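Local coordinates for thermophilic dibenzothiophene desulfurization enzyme C (Paenibacillus sp. A11-2, PDB 5XDE), which probably oxidises dibenzothiophene in two steps, through the 5-oxide to the 5,5-dioxide, using reduced FMN and molecular oxygen, at residues D47-S52 with R121-N126; T56-K61 with Y93-F98; G40-E45 with Q209-S214. One frame throughout, in Å; residues are numbered along the deposited sequence.

Interaction 1 (D47-S52 with R121-N126). With FMN (flavin mononucleotide), chain E.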
# COMPACT_ATOMS: atom_id res chain seq x y z
N ASP A 47 -9.86 -37.06 15.87
CA ASP A 47 -10.94 -37.91 16.39
C ASP A 47 -12.11 -37.09 16.92
O ASP A 47 -13.27 -37.51 16.80
CB ASP A 47 -10.40 -38.86 17.47
CG ASP A 47 -9.54 -39.98 16.91
OD1 ASP A 47 -9.49 -40.17 15.67
OD2 ASP A 47 -8.91 -40.70 17.71
N ALA A 48 -11.86 -35.92 17.52
CA ALA A 48 -12.98 -35.07 17.91
C ALA A 48 -13.79 -34.64 16.69
O ALA A 48 -15.02 -34.56 16.75
CB ALA A 48 -12.45 -33.85 18.68
N ILE A 49 -13.11 -34.36 15.58
CA ILE A 49 -13.84 -34.02 14.37
C ILE A 49 -14.64 -35.22 13.88
O ILE A 49 -15.80 -35.07 13.45
CB ILE A 49 -12.87 -33.47 13.32
CG1 ILE A 49 -12.38 -32.08 13.75
CG2 ILE A 49 -13.51 -33.40 11.93
CD1 ILE A 49 -11.30 -31.54 12.84
N ARG A 50 -14.06 -36.43 13.96
CA ARG A 50 -14.81 -37.64 13.62
C ARG A 50 -16.06 -37.77 14.50
O ARG A 50 -17.16 -38.05 13.99
CB ARG A 50 -13.92 -38.88 13.77
CG ARG A 50 -12.84 -39.02 12.70
CD ARG A 50 -12.10 -40.35 12.82
NE ARG A 50 -11.17 -40.61 11.71
CZ ARG A 50 -9.87 -40.33 11.73
NH1 ARG A 50 -9.11 -40.62 10.67
NH2 ARG A 50 -9.32 -39.76 12.79
N ARG A 51 -15.92 -37.57 15.81
CA ARG A 51 -17.08 -37.71 16.70
C ARG A 51 -18.15 -36.66 16.41
O ARG A 51 -19.34 -36.91 16.61
CB ARG A 51 -16.66 -37.62 18.18
CG ARG A 51 -15.80 -38.80 18.66
CD ARG A 51 -15.63 -38.80 20.20
NE ARG A 51 -14.89 -37.64 20.70
CZ ARG A 51 -13.57 -37.57 20.76
NH1 ARG A 51 -12.82 -38.57 20.32
NH2 ARG A 51 -12.99 -36.49 21.25
N SER A 52 -17.74 -35.50 15.90
CA SER A 52 -18.67 -34.40 15.69
C SER A 52 -19.69 -34.70 14.60
O SER A 52 -20.78 -34.13 14.59
CB SER A 52 -17.90 -33.12 15.33
OG SER A 52 -17.58 -33.09 13.94
N ARG A 121 -16.39 -43.21 9.92
CA ARG A 121 -15.98 -41.82 10.19
C ARG A 121 -14.74 -41.43 9.38
O ARG A 121 -13.74 -40.95 9.91
CB ARG A 121 -15.77 -41.60 11.69
CG ARG A 121 -16.86 -42.30 12.52
CD ARG A 121 -16.87 -41.89 13.99
NE ARG A 121 -15.57 -42.04 14.64
CZ ARG A 121 -15.39 -41.82 15.94
NH1 ARG A 121 -16.43 -41.48 16.70
NH2 ARG A 121 -14.19 -41.97 16.48
N TRP A 122 -14.82 -41.65 8.06
CA TRP A 122 -13.71 -41.31 7.17
C TRP A 122 -13.30 -39.85 7.27
O TRP A 122 -14.14 -38.94 7.19
CB TRP A 122 -14.11 -41.60 5.73
CG TRP A 122 -14.18 -43.04 5.38
CD1 TRP A 122 -14.01 -44.11 6.21
CD2 TRP A 122 -14.48 -43.57 4.08
NE1 TRP A 122 -14.17 -45.29 5.50
CE2 TRP A 122 -14.46 -44.98 4.19
CE3 TRP A 122 -14.75 -42.99 2.84
CZ2 TRP A 122 -14.70 -45.82 3.10
CZ3 TRP A 122 -15.00 -43.84 1.75
CH2 TRP A 122 -14.97 -45.23 1.89
N PHE A 123 -12.00 -39.63 7.40
CA PHE A 123 -11.36 -38.32 7.32
C PHE A 123 -10.42 -38.44 6.13
O PHE A 123 -9.44 -39.18 6.18
CB PHE A 123 -10.64 -38.01 8.65
CG PHE A 123 -10.39 -36.54 8.92
CD1 PHE A 123 -10.05 -35.67 7.90
CD2 PHE A 123 -10.49 -36.06 10.22
CE1 PHE A 123 -9.81 -34.32 8.18
CE2 PHE A 123 -10.25 -34.71 10.51
CZ PHE A 123 -9.90 -33.84 9.48
N LEU A 124 -10.75 -37.76 5.03
CA LEU A 124 -10.10 -38.05 3.76
C LEU A 124 -8.78 -37.30 3.64
O LEU A 124 -8.66 -36.16 4.08
CB LEU A 124 -11.01 -37.68 2.59
CG LEU A 124 -12.35 -38.42 2.53
CD1 LEU A 124 -13.17 -37.94 1.35
CD2 LEU A 124 -12.15 -39.93 2.42
N GLY A 125 -7.79 -37.97 3.05
CA GLY A 125 -6.51 -37.38 2.72
C GLY A 125 -6.24 -37.51 1.23
O GLY A 125 -7.01 -38.13 0.50
N ASN A 126 -5.13 -36.93 0.80
CA ASN A 126 -4.83 -37.02 -0.62
C ASN A 126 -3.33 -37.06 -0.84
O ASN A 126 -2.56 -36.55 -0.03
CB ASN A 126 -5.44 -35.84 -1.41
CG ASN A 126 -4.65 -34.58 -1.24
OD1 ASN A 126 -3.83 -34.23 -2.10
ND2 ASN A 126 -4.88 -33.88 -0.13
N1 FMN E . -0.69 -30.16 -2.98
C2 FMN E . -1.58 -31.20 -3.15
O2 FMN E . -1.63 -31.76 -4.24
N3 FMN E . -2.40 -31.59 -2.10
C4 FMN E . -2.33 -30.94 -0.88
O4 FMN E . -3.06 -31.30 0.05
C4A FMN E . -1.42 -29.89 -0.71
N5 FMN E . -1.34 -29.23 0.50
C5A FMN E . -0.44 -28.19 0.67
C6 FMN E . -0.37 -27.54 1.91
C7 FMN E . 0.52 -26.48 2.11
C7M FMN E . 0.56 -25.81 3.46
C8 FMN E . 1.34 -26.09 1.05
C8M FMN E . 2.33 -24.97 1.19
C9 FMN E . 1.27 -26.75 -0.18
C9A FMN E . 0.38 -27.80 -0.38
N10 FMN E . 0.29 -28.44 -1.62
C10 FMN E . -0.60 -29.49 -1.77
C1' FMN E . 1.22 -28.08 -2.77
C2' FMN E . 0.96 -26.83 -3.59
O2' FMN E . -0.23 -26.99 -4.33
C3' FMN E . 2.14 -26.60 -4.55
O3' FMN E . 2.37 -27.78 -5.29
C4' FMN E . 3.46 -26.22 -3.85
O4' FMN E . 3.18 -25.26 -2.87
C5' FMN E . 4.52 -25.70 -4.83
O5' FMN E . 5.67 -25.25 -4.13
P FMN E . 6.69 -24.16 -4.77
O1P FMN E . 6.04 -22.78 -4.71
O2P FMN E . 8.01 -24.13 -4.01
O3P FMN E . 6.99 -24.53 -6.21
O HOH W 1 -13.32 -41.22 19.17

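Interaction 2 (T56-K61 with Y93-F98). With FMN (flavin mononucleotide), chain E.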
# COMPACT_ATOMS: atom_id res chain seq x y z
N THR A 56 -19.40 -35.51 7.57
CA THR A 56 -20.50 -36.03 6.76
C THR A 56 -21.47 -34.93 6.30
O THR A 56 -22.59 -35.24 5.89
CB THR A 56 -21.27 -37.13 7.52
OG1 THR A 56 -22.06 -36.56 8.58
CG2 THR A 56 -20.31 -38.15 8.12
N LEU A 57 -21.06 -33.66 6.36
CA LEU A 57 -21.97 -32.55 6.10
C LEU A 57 -22.66 -32.66 4.74
O LEU A 57 -23.84 -32.32 4.62
CB LEU A 57 -21.21 -31.22 6.18
CG LEU A 57 -21.12 -30.57 7.56
CD1 LEU A 57 -20.01 -29.50 7.56
CD2 LEU A 57 -22.44 -29.97 7.95
N LEU A 58 -21.94 -33.10 3.72
CA LEU A 58 -22.46 -33.11 2.35
C LEU A 58 -23.02 -34.46 1.94
O LEU A 58 -23.48 -34.60 0.80
CB LEU A 58 -21.36 -32.70 1.37
CG LEU A 58 -20.92 -31.24 1.54
CD1 LEU A 58 -19.77 -30.93 0.57
CD2 LEU A 58 -22.09 -30.32 1.29
N ILE A 59 -22.98 -35.46 2.81
CA ILE A 59 -23.60 -36.74 2.53
C ILE A 59 -25.08 -36.63 2.85
O ILE A 59 -25.47 -36.07 3.88
CB ILE A 59 -22.93 -37.86 3.33
CG1 ILE A 59 -21.49 -38.08 2.83
CG2 ILE A 59 -23.76 -39.16 3.28
CD1 ILE A 59 -20.71 -39.09 3.63
N SER A 60 -25.92 -37.14 1.94
CA SER A 60 -27.36 -37.04 2.11
C SER A 60 -27.81 -37.75 3.38
O SER A 60 -27.15 -38.68 3.86
CB SER A 60 -28.07 -37.63 0.90
OG SER A 60 -27.81 -39.02 0.83
N LYS A 61 -28.93 -37.30 3.93
CA LYS A 61 -29.47 -37.95 5.12
C LYS A 61 -29.82 -39.40 4.83
O LYS A 61 -29.61 -40.28 5.67
CB LYS A 61 -30.68 -37.18 5.64
CG LYS A 61 -30.31 -35.79 6.13
CD LYS A 61 -31.47 -35.07 6.78
CE LYS A 61 -31.01 -33.77 7.39
NZ LYS A 61 -31.94 -33.29 8.45
N TYR A 93 -9.57 -29.57 3.41
CA TYR A 93 -9.09 -30.46 2.36
C TYR A 93 -9.90 -31.74 2.30
O TYR A 93 -10.06 -32.32 1.22
CB TYR A 93 -7.61 -30.81 2.57
CG TYR A 93 -6.68 -29.80 1.98
CD1 TYR A 93 -5.75 -30.17 1.02
CD2 TYR A 93 -6.73 -28.47 2.38
CE1 TYR A 93 -4.88 -29.25 0.48
CE2 TYR A 93 -5.88 -27.54 1.83
CZ TYR A 93 -4.94 -27.93 0.89
OH TYR A 93 -4.07 -26.99 0.36
N HIS A 94 -10.37 -32.23 3.45
CA HIS A 94 -11.31 -33.35 3.44
C HIS A 94 -12.46 -33.07 2.49
O HIS A 94 -12.86 -33.95 1.71
CB HIS A 94 -11.83 -33.61 4.85
CG HIS A 94 -13.06 -34.47 4.91
ND1 HIS A 94 -12.99 -35.84 5.02
CD2 HIS A 94 -14.38 -34.15 4.93
CE1 HIS A 94 -14.22 -36.33 5.07
NE2 HIS A 94 -15.08 -35.33 5.03
N PHE A 95 -12.98 -31.84 2.50
CA PHE A 95 -14.11 -31.51 1.64
C PHE A 95 -13.70 -31.27 0.19
O PHE A 95 -14.51 -31.51 -0.71
CB PHE A 95 -14.87 -30.32 2.20
CG PHE A 95 -15.71 -30.68 3.39
CD1 PHE A 95 -16.88 -31.39 3.23
CD2 PHE A 95 -15.28 -30.40 4.68
CE1 PHE A 95 -17.65 -31.77 4.33
CE2 PHE A 95 -16.04 -30.79 5.78
CZ PHE A 95 -17.22 -31.47 5.60
N SER A 96 -12.47 -30.80 -0.06
CA SER A 96 -11.97 -30.82 -1.43
C SER A 96 -11.88 -32.25 -1.96
O SER A 96 -12.27 -32.52 -3.10
CB SER A 96 -10.61 -30.13 -1.53
OG SER A 96 -10.10 -30.26 -2.85
N ASN A 97 -11.36 -33.17 -1.14
CA ASN A 97 -11.31 -34.57 -1.53
C ASN A 97 -12.71 -35.14 -1.73
O ASN A 97 -12.96 -35.86 -2.70
CB ASN A 97 -10.54 -35.38 -0.48
CG ASN A 97 -9.08 -34.94 -0.32
OD1 ASN A 97 -8.45 -34.49 -1.28
ND2 ASN A 97 -8.55 -35.05 0.90
N PHE A 98 -13.62 -34.83 -0.80
CA PHE A 98 -14.98 -35.33 -0.91
C PHE A 98 -15.65 -34.81 -2.17
O PHE A 98 -16.32 -35.56 -2.89
CB PHE A 98 -15.81 -34.96 0.31
CG PHE A 98 -17.24 -35.46 0.22
CD1 PHE A 98 -17.56 -36.76 0.59
CD2 PHE A 98 -18.23 -34.65 -0.32
CE1 PHE A 98 -18.88 -37.22 0.46
CE2 PHE A 98 -19.53 -35.10 -0.45
CZ PHE A 98 -19.86 -36.39 -0.05
N1 FMN E . -0.69 -30.16 -2.98
C2 FMN E . -1.58 -31.20 -3.15
O2 FMN E . -1.63 -31.76 -4.24
N3 FMN E . -2.40 -31.59 -2.10
C4 FMN E . -2.33 -30.94 -0.88
O4 FMN E . -3.06 -31.30 0.05
C4A FMN E . -1.42 -29.89 -0.71
N5 FMN E . -1.34 -29.23 0.50
C5A FMN E . -0.44 -28.19 0.67
C6 FMN E . -0.37 -27.54 1.91
C7 FMN E . 0.52 -26.48 2.11
C7M FMN E . 0.56 -25.81 3.46
C8 FMN E . 1.34 -26.09 1.05
C8M FMN E . 2.33 -24.97 1.19
C9 FMN E . 1.27 -26.75 -0.18
C9A FMN E . 0.38 -27.80 -0.38
N10 FMN E . 0.29 -28.44 -1.62
C10 FMN E . -0.60 -29.49 -1.77
C1' FMN E . 1.22 -28.08 -2.77
C2' FMN E . 0.96 -26.83 -3.59
O2' FMN E . -0.23 -26.99 -4.33
C3' FMN E . 2.14 -26.60 -4.55
O3' FMN E . 2.37 -27.78 -5.29
C4' FMN E . 3.46 -26.22 -3.85
O4' FMN E . 3.18 -25.26 -2.87
C5' FMN E . 4.52 -25.70 -4.83
O5' FMN E . 5.67 -25.25 -4.13
P FMN E . 6.69 -24.16 -4.77
O1P FMN E . 6.04 -22.78 -4.71
O2P FMN E . 8.01 -24.13 -4.01
O3P FMN E . 6.99 -24.53 -6.21

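Interaction 3 (G40-E45 with Q209-S214)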
# COMPACT_ATOMS: atom_id res chain seq x y z
N GLY A 40 3.71 -32.71 14.05
CA GLY A 40 3.16 -34.05 14.05
C GLY A 40 1.66 -34.07 13.83
O GLY A 40 1.05 -33.10 13.36
N THR A 41 1.05 -35.21 14.17
CA THR A 41 -0.34 -35.48 13.81
C THR A 41 -1.26 -35.10 14.96
O THR A 41 -1.10 -35.62 16.07
CB THR A 41 -0.52 -36.96 13.47
OG1 THR A 41 0.40 -37.33 12.44
CG2 THR A 41 -1.95 -37.21 12.98
N PRO A 42 -2.21 -34.25 14.74
CA PRO A 42 -3.16 -33.89 15.82
C PRO A 42 -4.26 -34.93 15.98
O PRO A 42 -5.44 -34.69 15.73
CB PRO A 42 -3.70 -32.54 15.34
CG PRO A 42 -3.67 -32.65 13.83
CD PRO A 42 -2.46 -33.50 13.49
N LYS A 43 -3.87 -36.13 16.45
CA LYS A 43 -4.78 -37.27 16.43
C LYS A 43 -6.02 -37.04 17.29
O LYS A 43 -7.15 -37.29 16.86
CB LYS A 43 -4.05 -38.53 16.89
CG LYS A 43 -4.96 -39.76 17.07
CD LYS A 43 -5.68 -40.12 15.78
CE LYS A 43 -6.21 -41.55 15.83
NZ LYS A 43 -7.35 -41.80 14.85
N ALA A 44 -5.82 -36.60 18.54
CA ALA A 44 -6.96 -36.41 19.42
C ALA A 44 -7.98 -35.47 18.78
O ALA A 44 -9.19 -35.71 18.85
CB ALA A 44 -6.50 -35.87 20.78
N GLU A 45 -7.49 -34.42 18.11
CA GLU A 45 -8.37 -33.42 17.53
C GLU A 45 -9.05 -33.93 16.27
O GLU A 45 -10.23 -33.63 16.04
CB GLU A 45 -7.58 -32.13 17.22
CG GLU A 45 -7.16 -31.34 18.47
CD GLU A 45 -6.12 -32.07 19.32
OE1 GLU A 45 -5.23 -32.74 18.75
OE2 GLU A 45 -6.18 -31.95 20.56
N GLN A 209 0.73 -28.83 11.74
CA GLN A 209 0.05 -30.09 12.05
C GLN A 209 -0.79 -30.60 10.88
O GLN A 209 -1.72 -31.39 11.10
CB GLN A 209 -0.80 -29.95 13.31
CG GLN A 209 0.07 -29.91 14.58
CD GLN A 209 -0.67 -30.30 15.84
OE1 GLN A 209 -1.61 -29.62 16.25
NE2 GLN A 209 -0.25 -31.40 16.46
N THR A 210 -0.48 -30.20 9.65
CA THR A 210 -1.25 -30.67 8.50
C THR A 210 -0.73 -31.97 7.91
O THR A 210 -1.40 -32.55 7.04
CB THR A 210 -1.30 -29.60 7.39
OG1 THR A 210 0.03 -29.31 6.92
CG2 THR A 210 -1.97 -28.33 7.88
N ASP A 211 0.43 -32.46 8.34
CA ASP A 211 0.97 -33.72 7.85
C ASP A 211 1.12 -33.71 6.33
O ASP A 211 0.84 -34.71 5.65
CB ASP A 211 0.10 -34.91 8.29
CG ASP A 211 0.06 -35.07 9.80
OD1 ASP A 211 1.07 -35.53 10.37
OD2 ASP A 211 -0.99 -34.75 10.42
N SER A 212 1.55 -32.58 5.78
CA SER A 212 1.67 -32.42 4.33
C SER A 212 3.02 -32.87 3.82
O SER A 212 3.61 -32.22 2.95
CB SER A 212 1.39 -30.97 3.95
OG SER A 212 0.11 -30.57 4.41
N GLY A 213 3.54 -33.98 4.34
CA GLY A 213 4.78 -34.55 3.86
C GLY A 213 4.56 -35.46 2.66
O GLY A 213 3.52 -35.41 2.00
N SER A 214 5.55 -36.30 2.40
CA SER A 214 5.56 -37.14 1.20
C SER A 214 4.98 -38.52 1.48
O SER A 214 4.91 -38.98 2.62
CB SER A 214 6.99 -37.26 0.66
OG SER A 214 7.87 -37.68 1.69
O HOH W 2 2.11 -32.44 10.77

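Interaction 1 (D47-S52 with R121-N126)
Arg50 and Arg121 mark the closest backbone approach, their CA atoms 5.5 Å apart. Residues 47-52 lie on helix 43-52, whereas 121-126 begins with Arg121, which leaves helix 107-120 with positive phi (57°), and runs on into strand 124-127. That change of direction presents Arg121 O to the helix. Arg50, extended from CG to NE, crosses Arg121 at about a right angle, and its NE gives a weak hydrogen bond to Arg121 O (3.2 Å, 131° at the hydrogen), the carbonyl lying at the guanidinium edge. Phe123 CB covers one guanidinium face, 3.6 Å from Arg50 NH1. The stronger hold on this buried charge is ionic: NH1 pairs with Asp166, while NH2 is shared between Asp164 and, one helical turn back, Asp47 OD1 at 2.9 Å. An arginine suits the place because its aliphatic stem can pack while several N-H groups serve several acceptors.

Arg121 bends at chi3 (-54°) and lays its guanidinium over the helix, Arg50 CB on one face and Arg51 CG 3.4 Å from Arg121 NH1. The like charges of Arg51 and Arg121 are bridged by a water that accepts from Arg51 NH1 and Arg121 NH2 in the plane of both groups. Deeper in, Ile49 CG2 meets Phe123 CE2 at 3.8 Å, an apolar contact extended by Leu55 and Phe28.

Farther along the strand Asn126 receives FMN N3-H on OD1 (3.0 Å) and donates ND2 to O4, the paired amide recognition of a flavin pyrimidine edge, here in an acyl-CoA dehydrogenase-type fold where helical domain meets beta domain.

Interaction 2 (T56-K61 with Y93-F98)
Phe98 and Phe95, one turn apart on helix 85-104, receive a type I beta turn, Thr56 to Ile59, within the helical N-terminal domain of the acyl-CoA dehydrogenase fold. The turn is closed by the backbone bond from Ile59 N to Thr56 O (3.1 Å), and its side chains fit against the helix as an apolar patch. Packing is closest at Phe98: Leu58 CB stands 3.5 Å from Phe98 CE2, and Ile59 CG1 comes to 3.6 Å from Phe98 CE1, so two consecutive residues of the turn bear on one ring. With CG anti to the backbone N (chi1 179°), Phe98 reaches out from the helix to meet them.

Around Phe95 the fit is looser. Leu58 CD1 lies 4.0 Å from Phe95 CD1, and Leu57 crosses the ring at about a right angle, while Val73 of helix 70-83 packs on all three side chains. Leu58 touches both rings, Leu57 and Ile59 one each; branched aliphatic side chains suit such apolar packing. Past Ile59 the chain leaves the contact: Ser60 OG bonds to Arg63 N, and Lys61 is exposed to solvent.

The opposite flank of the helix serves the cofactor through Tyr93, a residue of the FMN site. Beside the contact, His94 CD2 stands over the centre of the Phe95 ring, 3.7 Å above its plane.

Interaction 3 (G40-E45 with Q209-S214)
Thr41 OG1 comes to the Asp211 carboxylate from above the carboxylate plane, giving its hydrogen to Asp211 OD1 at 2.8 Å, 36° out of plane. The other oxygen, Asp211 OD2, is 3.5 Å from Thr41 CA and 3.6 Å from Pro42 CD, so the group rests against the backbone bend at Thr41-Pro42. The Gln209 side chain, ending in the second flat group, an amide, slides past the Pro42 ring in the opposite direction, with Pro42 CB 3.7 Å from Gln209 OE1. Its polar ends reach helix 16-38 and the residue after it, NE2 bonding to Gly39 O and OE1 receiving a weak bond from Arg35.

Gln209 CG stands beside the backbone N (chi1 -74°), and the chain beyond it is extended, which carries the amide past Pro42 to those partners. Pro42 stands at the N-cap position of helix 43-52; its ring restrains phi, which suits the inverse gamma turn centred on it, and offers a smooth apolar side to Gln209. Gly40 has positive phi, a conformation glycine adopts readily; its carbonyl takes a CA-H...O contact from Gln209 CA at 3.4 Å. The same oxygen accepts from a water that in turn accepts from Asp211 N (3.0 Å), joining the two backbones.

Asp211 itself has positive phi (57°), and the tight bend there leads to Ser212, which touches FMN and bonds to Ser160 of its site. The chemistry is thus a polar seam between helical and beta domains: a hydroxyl and a water together hold both the side chain and the backbone N-H of Asp211, and the Thr41 bond would probably favour its ionised form.

The contacts are nested along the chain: interaction 2 lies within the loop closed by interaction 1, and that within the loop of interaction 3. Interactions 1 and 2 have centres 10 Å apart and touch, Leu124 N lying 3.0 Å from His94 ND1 in a probable hydrogen bond, so strand 124-127 and helix 85-104 bring Asn126 and Tyr93 together at FMN. Interactions 1 and 3, centres 12 Å apart, share helix 43-52, where Arg50 NH2 and Lys43 NZ come within 3.5 Å, like charges with Asp47 and Asp164 nearby. Interactions 2 and 3 do not touch; the Asp211 side chain is about 10 Å from FMN, whose site is completed by Ala365 and Arg366 of the second subunit.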